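Local coordinates for protein Adp-ribosyltransferase (Staphylococcus aureus, PDB 1OJQ) that transfers a single ADP-ribose group from NAD to a protein substrate, as a C3-type exoenzyme of Staphylococcus aureus, at residues K4-L9 and T13-S18. Residues are numbered along the deposited sequence; the frame is centred on the assembly and turned at random.
Sequences KNFTDL and TKWGNS
The CZ end of the Phe-6 ring meets Trp-15 where the N-terminal arm of this C3-type ADP-ribosyltransferase passes the first helix, 9-23. The arm runs extended through residues 4-6 and turns into the helix, with Asp-8 as the N-cap; in one of its two conformers, OD2 accepts from Glu-11 N. The tight part is the aromatic pair. Phe-6 CZ sits 3.4 Å from both CB and CG of Trp-15, so the phenyl ring meets the root of the indole rather than its far end. Phe-6 CE2 lies over one face of the indole, 3.7 Å above its plane. The phenyl and five-membered rings are inclined at 49°, with their centroids 5.0 Å apart. Trp-15 has CG anti to its own N (chi1 -173°), which carries the indole toward the arm, beside Phe-6. Val-81 of the edge strand 81-87 and Leu-141 touch both aromatic residues, so the pair joins the helix to the main sheet.

Lys-4 forms the looser side. Its chain bends at chi2 and chi3 and brings CE to 3.8 Å from Trp-15 CD1, a van der Waals contact. Backbone bonds to Ser-80 and Tyr-82 tie Lys-4 to the start of strand 81-87. Trp-15 NE1 gives its hydrogen to Asp-79 OD1, which helps fix the turn of the indole.

At the helix start, Leu-9 is exposed. Its CB points away from residues 13-18, and it joins them through its backbone carbonyl. Its side chain is about 8 Å from that of Gln-140, an NAD-binding residue. Thr-13 OG1 is bonded to Gln-179 OE1. Thr-13 N donates to Leu-9 O, an i to i+4 helical bond of 3.0 Å with an N-H...O angle of 165°.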
loop_
_atom_site.group_PDB
_atom_site.type_symbol
_atom_site.label_atom_id
_atom_site.label_comp_id
_atom_site.label_asym_id
_atom_site.label_seq_id
_atom_site.Cartn_x
_atom_site.Cartn_y
_atom_site.Cartn_z
ATOM N N LYS A 4 11.592 10.907 -3.611
ATOM C CA LYS A 4 10.989 11.727 -2.561
ATOM C C LYS A 4 10.626 10.868 -1.361
ATOM O O LYS A 4 10.264 9.695 -1.508
ATOM C CB LYS A 4 9.710 12.405 -3.065
ATOM C CG LYS A 4 9.863 13.168 -4.368
ATOM C CD LYS A 4 10.385 14.567 -4.162
ATOM C CE LYS A 4 9.418 15.543 -3.530
ATOM N NZ LYS A 4 10.094 16.714 -2.898
ATOM N N ASN A 5 10.700 11.448 -0.172
ATOM C CA ASN A 5 10.253 10.760 1.031
ATOM C C ASN A 5 9.672 11.813 1.969
ATOM O O ASN A 5 10.449 12.695 2.336
ATOM C CB ASN A 5 11.403 10.015 1.687
ATOM C CG ASN A 5 10.909 9.145 2.833
ATOM O OD1 ASN A 5 11.267 9.423 3.979
ATOM N ND2 ASN A 5 10.089 8.144 2.578
ATOM N N PHE A 6 8.395 11.733 2.315
ATOM C CA PHE A 6 7.715 12.783 3.057
ATOM C C PHE A 6 7.551 12.481 4.538
ATOM O O PHE A 6 7.079 11.394 4.891
ATOM C CB PHE A 6 6.307 13.037 2.470
ATOM C CG PHE A 6 6.410 13.623 1.065
ATOM C CD1 PHE A 6 6.642 14.980 0.877
ATOM C CD2 PHE A 6 6.283 12.804 -0.043
ATOM C CE1 PHE A 6 6.742 15.495 -0.406
ATOM C CE2 PHE A 6 6.379 13.318 -1.330
ATOM C CZ PHE A 6 6.609 14.666 -1.511
ATOM N N THR A 7 7.900 13.469 5.359
ATOM C CA THR A 7 7.553 13.413 6.774
ATOM C C THR A 7 6.663 14.593 7.181
ATOM O O THR A 7 6.034 14.573 8.245
ATOM C CB THR A 7 8.789 13.403 7.693
ATOM O OG1 THR A 7 9.588 14.573 7.448
ATOM C CG2 THR A 7 9.647 12.188 7.392
ATOM N N ASP A 8 6.625 15.604 6.344
ATOM C CA ASP A 8 5.864 16.832 6.604
ATOM C C ASP A 8 4.521 16.793 5.874
ATOM O O ASP A 8 4.550 16.727 4.632
ATOM C CB ASP A 8 6.656 18.039 6.123
ATOM C CG ASP A 8 5.901 19.335 6.376
ATOM O OD1 ASP A 8 6.062 19.886 7.487
ATOM O OD2 ASP A 8 5.166 19.772 5.468
ATOM N N LEU A 9 3.428 16.820 6.625
ATOM C CA LEU A 9 2.090 16.753 6.047
ATOM C C LEU A 9 1.849 17.817 4.989
ATOM O O LEU A 9 1.213 17.568 3.959
ATOM C CB LEU A 9 1.068 16.898 7.181
ATOM C CG LEU A 9 0.956 15.676 8.103
ATOM C CD1 LEU A 9 0.005 15.987 9.254
ATOM C CD2 LEU A 9 0.517 14.449 7.319
ATOM N N THR A 13 1.003 16.992 1.007
ATOM C CA THR A 13 -0.206 17.516 0.376
ATOM C C THR A 13 0.124 18.292 -0.885
ATOM O O THR A 13 -0.536 18.175 -1.924
ATOM C CB THR A 13 -0.992 18.425 1.349
ATOM O OG1 THR A 13 -1.648 17.603 2.332
ATOM C CG2 THR A 13 -2.078 19.191 0.610
ATOM N N LYS A 14 1.165 19.121 -0.830
ATOM C CA LYS A 14 1.534 19.918 -2.007
ATOM C C LYS A 14 1.882 19.020 -3.180
ATOM O O LYS A 14 1.452 19.155 -4.332
ATOM C CB LYS A 14 2.710 20.823 -1.607
ATOM C CG LYS A 14 3.171 21.760 -2.715
ATOM C CD LYS A 14 4.294 22.644 -2.182
ATOM C CE LYS A 14 5.087 23.253 -3.333
ATOM N NZ LYS A 14 6.452 23.622 -2.841
ATOM N N TRP A 15 2.724 18.022 -2.886
ATOM C CA TRP A 15 3.159 17.065 -3.912
ATOM C C TRP A 15 1.964 16.271 -4.415
ATOM O O TRP A 15 1.744 16.182 -5.620
ATOM C CB TRP A 15 4.234 16.124 -3.378
ATOM C CG TRP A 15 4.888 15.192 -4.353
ATOM C CD1 TRP A 15 5.983 15.449 -5.129
ATOM C CD2 TRP A 15 4.504 13.846 -4.667
ATOM N NE1 TRP A 15 6.308 14.361 -5.907
ATOM C CE2 TRP A 15 5.404 13.361 -5.633
ATOM C CE3 TRP A 15 3.477 13.012 -4.215
ATOM C CZ2 TRP A 15 5.308 12.073 -6.153
ATOM C CZ3 TRP A 15 3.362 11.735 -4.717
ATOM C CH2 TRP A 15 4.284 11.297 -5.677
ATOM N N GLY A 16 1.197 15.708 -3.478
ATOM C CA GLY A 16 0.020 14.960 -3.879
ATOM C C GLY A 16 -0.961 15.750 -4.722
ATOM O O GLY A 16 -1.475 15.174 -5.700
ATOM N N ASN A 17 -1.260 16.996 -4.382
ATOM C CA ASN A 17 -2.193 17.809 -5.165
ATOM C C ASN A 17 -1.733 17.966 -6.610
ATOM O O ASN A 17 -2.546 18.210 -7.514
ATOM C CB ASN A 17 -2.330 19.188 -4.514
ATOM C CG ASN A 17 -3.246 19.186 -3.311
ATOM O OD1 ASN A 17 -3.246 20.102 -2.485
ATOM N ND2 ASN A 17 -4.051 18.136 -3.202
ATOM N N SER A 18 -0.422 17.840 -6.833
ATOM C CA SER A 18 0.065 17.969 -8.219
ATOM C C SER A 18 -0.375 16.749 -9.013
ATOM O O SER A 18 -0.653 16.855 -10.210
ATOM C CB SER A 18 1.579 18.190 -8.292
ATOM O OG SER A 18 2.300 16.981 -8.065
#